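Local coordinates for cathepsin L Propeptide (Toxoplasma gondii, PDB 3F75), which is the propeptide of a cathepsin L-like papain-family protease, a mainly helical inhibitor domain of the I29 type that probably holds its enzyme inactive, at residues B[16-21]-B[44-49]. Residues are numbered along the deposited sequence; the frame is centred on the assembly and turned at random.
Sequences WKEAHF and RRYAIF
Tyr46 reaches from helix 39-60 to the first turn of helix 18-32, where its hydroxyl meets Glu18 and Phe21. With CG anti to the backbone N (chi1 177°), the ring is carried off its own helix and spans much of the gap between two backbones whose nearest CA atoms, those of Phe21 and Tyr46, lie 8.7 Å apart. Tyrosine suits the place because it joins a long flat apolar body to a polar end. That end donates a very short hydrogen bond, 2.5 Å from Tyr46 OH to Glu18 OE2. The carboxylate oxygen lies at the ring edge, in the ring plane, although the carboxylate itself is turned 82° from that plane. Glu18 gets there through a bend at chi2 (62°), its long, flexible acidic chain suiting an exposed position that faces a hydroxyl and a lysine. The same OE2 also forms a salt bridge with Lys50, one turn beyond Tyr46 on helix 39-60, and these two partners would be expected to favour the charged carboxylate.

The two helices are the long crossing pair of the I29 propeptide fold, and aromatic rings of both meet in the space between them. Phe21 adds its CB, 3.4 Å from Tyr46 OH, while its apolar ring leads away, suited to packing on Leu53 and Val54. Phe25 continues the aromatic packing, its ring meeting that of Tyr46 obliquely.

At Phe49, nearly one turn on, the side chain is buried. Its large apolar ring suits a site shared with Phe25 and Phe28, and toward 16-21 it makes only a marginal approach, Phe49 CE2 lying 4.3 Å from Phe21 O.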
loop_
_atom_site.group_PDB
_atom_site.type_symbol
_atom_site.label_atom_id
_atom_site.label_comp_id
_atom_site.label_asym_id
_atom_site.label_seq_id
_atom_site.Cartn_x
_atom_site.Cartn_y
_atom_site.Cartn_z
ATOM N N TRP B 16 -25.620 -20.929 -5.785
ATOM C CA TRP B 16 -26.592 -19.850 -5.429
ATOM C C TRP B 16 -27.499 -19.503 -6.604
ATOM O O TRP B 16 -27.103 -19.629 -7.764
ATOM C CB TRP B 16 -25.859 -18.580 -4.998
ATOM C CG TRP B 16 -24.949 -18.758 -3.832
ATOM C CD1 TRP B 16 -25.162 -19.536 -2.735
ATOM C CD2 TRP B 16 -23.685 -18.112 -3.628
ATOM N NE1 TRP B 16 -24.101 -19.429 -1.865
ATOM C CE2 TRP B 16 -23.183 -18.557 -2.389
ATOM C CE3 TRP B 16 -22.927 -17.202 -4.376
ATOM C CZ2 TRP B 16 -21.954 -18.125 -1.881
ATOM C CZ3 TRP B 16 -21.705 -16.772 -3.869
ATOM C CH2 TRP B 16 -21.234 -17.231 -2.634
ATOM N N LYS B 17 -28.715 -19.062 -6.293
ATOM C CA LYS B 17 -29.638 -18.564 -7.311
ATOM C C LYS B 17 -29.366 -17.083 -7.594
ATOM O O LYS B 17 -28.641 -16.411 -6.849
ATOM C CB LYS B 17 -31.096 -18.753 -6.865
ATOM C CG LYS B 17 -31.515 -20.209 -6.618
ATOM C CD LYS B 17 -31.489 -21.068 -7.885
ATOM C CE LYS B 17 -32.479 -20.575 -8.935
ATOM N NZ LYS B 17 -32.793 -21.629 -9.946
ATOM N N GLU B 18 -29.958 -16.589 -8.679
ATOM C CA GLU B 18 -29.820 -15.188 -9.086
ATOM C C GLU B 18 -30.255 -14.230 -7.974
ATOM O O GLU B 18 -29.593 -13.230 -7.707
ATOM C CB GLU B 18 -30.639 -14.930 -10.361
ATOM C CG GLU B 18 -30.375 -13.591 -11.036
ATOM C CD GLU B 18 -28.942 -13.435 -11.514
ATOM O OE1 GLU B 18 -28.301 -14.455 -11.842
ATOM O OE2 GLU B 18 -28.456 -12.292 -11.573
ATOM N N ALA B 19 -31.367 -14.551 -7.316
ATOM C CA ALA B 19 -31.883 -13.734 -6.225
ATOM C C ALA B 19 -30.868 -13.559 -5.095
ATOM O O ALA B 19 -30.833 -12.499 -4.481
ATOM C CB ALA B 19 -33.172 -14.318 -5.687
ATOM N N HIS B 20 -30.048 -14.580 -4.821
ATOM C CA HIS B 20 -28.974 -14.442 -3.834
ATOM C C HIS B 20 -27.951 -13.398 -4.302
ATOM O O HIS B 20 -27.559 -12.517 -3.531
ATOM C CB HIS B 20 -28.253 -15.766 -3.549
ATOM C CG HIS B 20 -26.988 -15.585 -2.765
ATOM N ND1 HIS B 20 -25.740 -15.554 -3.356
ATOM C CD2 HIS B 20 -26.783 -15.353 -1.445
ATOM C CE1 HIS B 20 -24.822 -15.333 -2.431
ATOM N NE2 HIS B 20 -25.427 -15.211 -1.264
ATOM N N PHE B 21 -27.518 -13.516 -5.557
ATOM C CA PHE B 21 -26.603 -12.539 -6.142
ATOM C C PHE B 21 -27.233 -11.153 -6.153
ATOM O O PHE B 21 -26.571 -10.170 -5.840
ATOM C CB PHE B 21 -26.207 -12.938 -7.562
ATOM C CG PHE B 21 -25.251 -14.102 -7.632
ATOM C CD1 PHE B 21 -23.996 -14.028 -7.042
ATOM C CD2 PHE B 21 -25.588 -15.251 -8.322
ATOM C CE1 PHE B 21 -23.102 -15.096 -7.122
ATOM C CE2 PHE B 21 -24.699 -16.329 -8.407
ATOM C CZ PHE B 21 -23.454 -16.246 -7.811
ATOM N N ARG B 44 -23.142 -3.975 -16.073
ATOM C CA ARG B 44 -21.715 -4.332 -16.140
ATOM C C ARG B 44 -21.113 -4.548 -14.742
ATOM O O ARG B 44 -20.395 -5.506 -14.513
ATOM C CB ARG B 44 -20.906 -3.255 -16.876
ATOM C CG ARG B 44 -19.364 -3.483 -16.824
ATOM C CD ARG B 44 -18.510 -2.276 -17.332
ATOM N NE ARG B 44 -17.066 -2.522 -17.184
ATOM C CZ ARG B 44 -16.363 -3.388 -17.925
ATOM N NH1 ARG B 44 -15.064 -3.554 -17.708
ATOM N NH2 ARG B 44 -16.946 -4.102 -18.889
ATOM N N ARG B 45 -21.401 -3.635 -13.822
ATOM C CA ARG B 45 -20.858 -3.693 -12.487
ATOM C C ARG B 45 -21.455 -4.866 -11.691
ATOM O O ARG B 45 -20.772 -5.482 -10.883
ATOM C CB ARG B 45 -21.100 -2.363 -11.767
ATOM C CG ARG B 45 -20.395 -1.204 -12.418
ATOM C CD ARG B 45 -18.970 -1.026 -11.928
ATOM N NE ARG B 45 -18.245 -0.237 -12.916
ATOM C CZ ARG B 45 -17.083 -0.554 -13.470
ATOM N NH1 ARG B 45 -16.416 -1.637 -13.112
ATOM N NH2 ARG B 45 -16.576 0.246 -14.389
ATOM N N TYR B 46 -22.717 -5.187 -11.944
ATOM C CA TYR B 46 -23.342 -6.349 -11.332
ATOM C C TYR B 46 -22.640 -7.640 -11.778
ATOM O O TYR B 46 -22.347 -8.527 -10.951
ATOM C CB TYR B 46 -24.814 -6.393 -11.714
ATOM C CG TYR B 46 -25.581 -7.592 -11.193
ATOM C CD1 TYR B 46 -25.548 -7.932 -9.854
ATOM C CD2 TYR B 46 -26.379 -8.351 -12.041
ATOM C CE1 TYR B 46 -26.253 -9.021 -9.370
ATOM C CE2 TYR B 46 -27.094 -9.432 -11.567
ATOM C CZ TYR B 46 -27.022 -9.762 -10.221
ATOM O OH TYR B 46 -27.725 -10.830 -9.720
ATOM N N ALA B 47 -22.362 -7.729 -13.078
ATOM C CA ALA B 47 -21.697 -8.906 -13.631
ATOM C C ALA B 47 -20.291 -9.066 -13.053
ATOM O O ALA B 47 -19.901 -10.174 -12.676
ATOM C CB ALA B 47 -21.649 -8.845 -15.161
ATOM N N ILE B 48 -19.549 -7.964 -12.953
ATOM C CA ILE B 48 -18.194 -7.988 -12.369
ATOM C C ILE B 48 -18.251 -8.381 -10.896
ATOM O O ILE B 48 -17.469 -9.225 -10.438
ATOM C CB ILE B 48 -17.469 -6.639 -12.532
ATOM C CG1 ILE B 48 -17.230 -6.368 -14.013
ATOM C CG2 ILE B 48 -16.122 -6.623 -11.762
ATOM C CD1 ILE B 48 -16.738 -4.941 -14.339
ATOM N N PHE B 49 -19.189 -7.773 -10.173
ATOM C CA PHE B 49 -19.436 -8.097 -8.768
ATOM C C PHE B 49 -19.724 -9.584 -8.552
ATOM O O PHE B 49 -19.121 -10.220 -7.681
ATOM C CB PHE B 49 -20.597 -7.261 -8.204
ATOM C CG PHE B 49 -21.022 -7.685 -6.817
ATOM C CD1 PHE B 49 -20.352 -7.220 -5.700
ATOM C CD2 PHE B 49 -22.097 -8.555 -6.635
ATOM C CE1 PHE B 49 -20.732 -7.618 -4.429
ATOM C CE2 PHE B 49 -22.479 -8.948 -5.379
ATOM C CZ PHE B 49 -21.801 -8.483 -4.269
#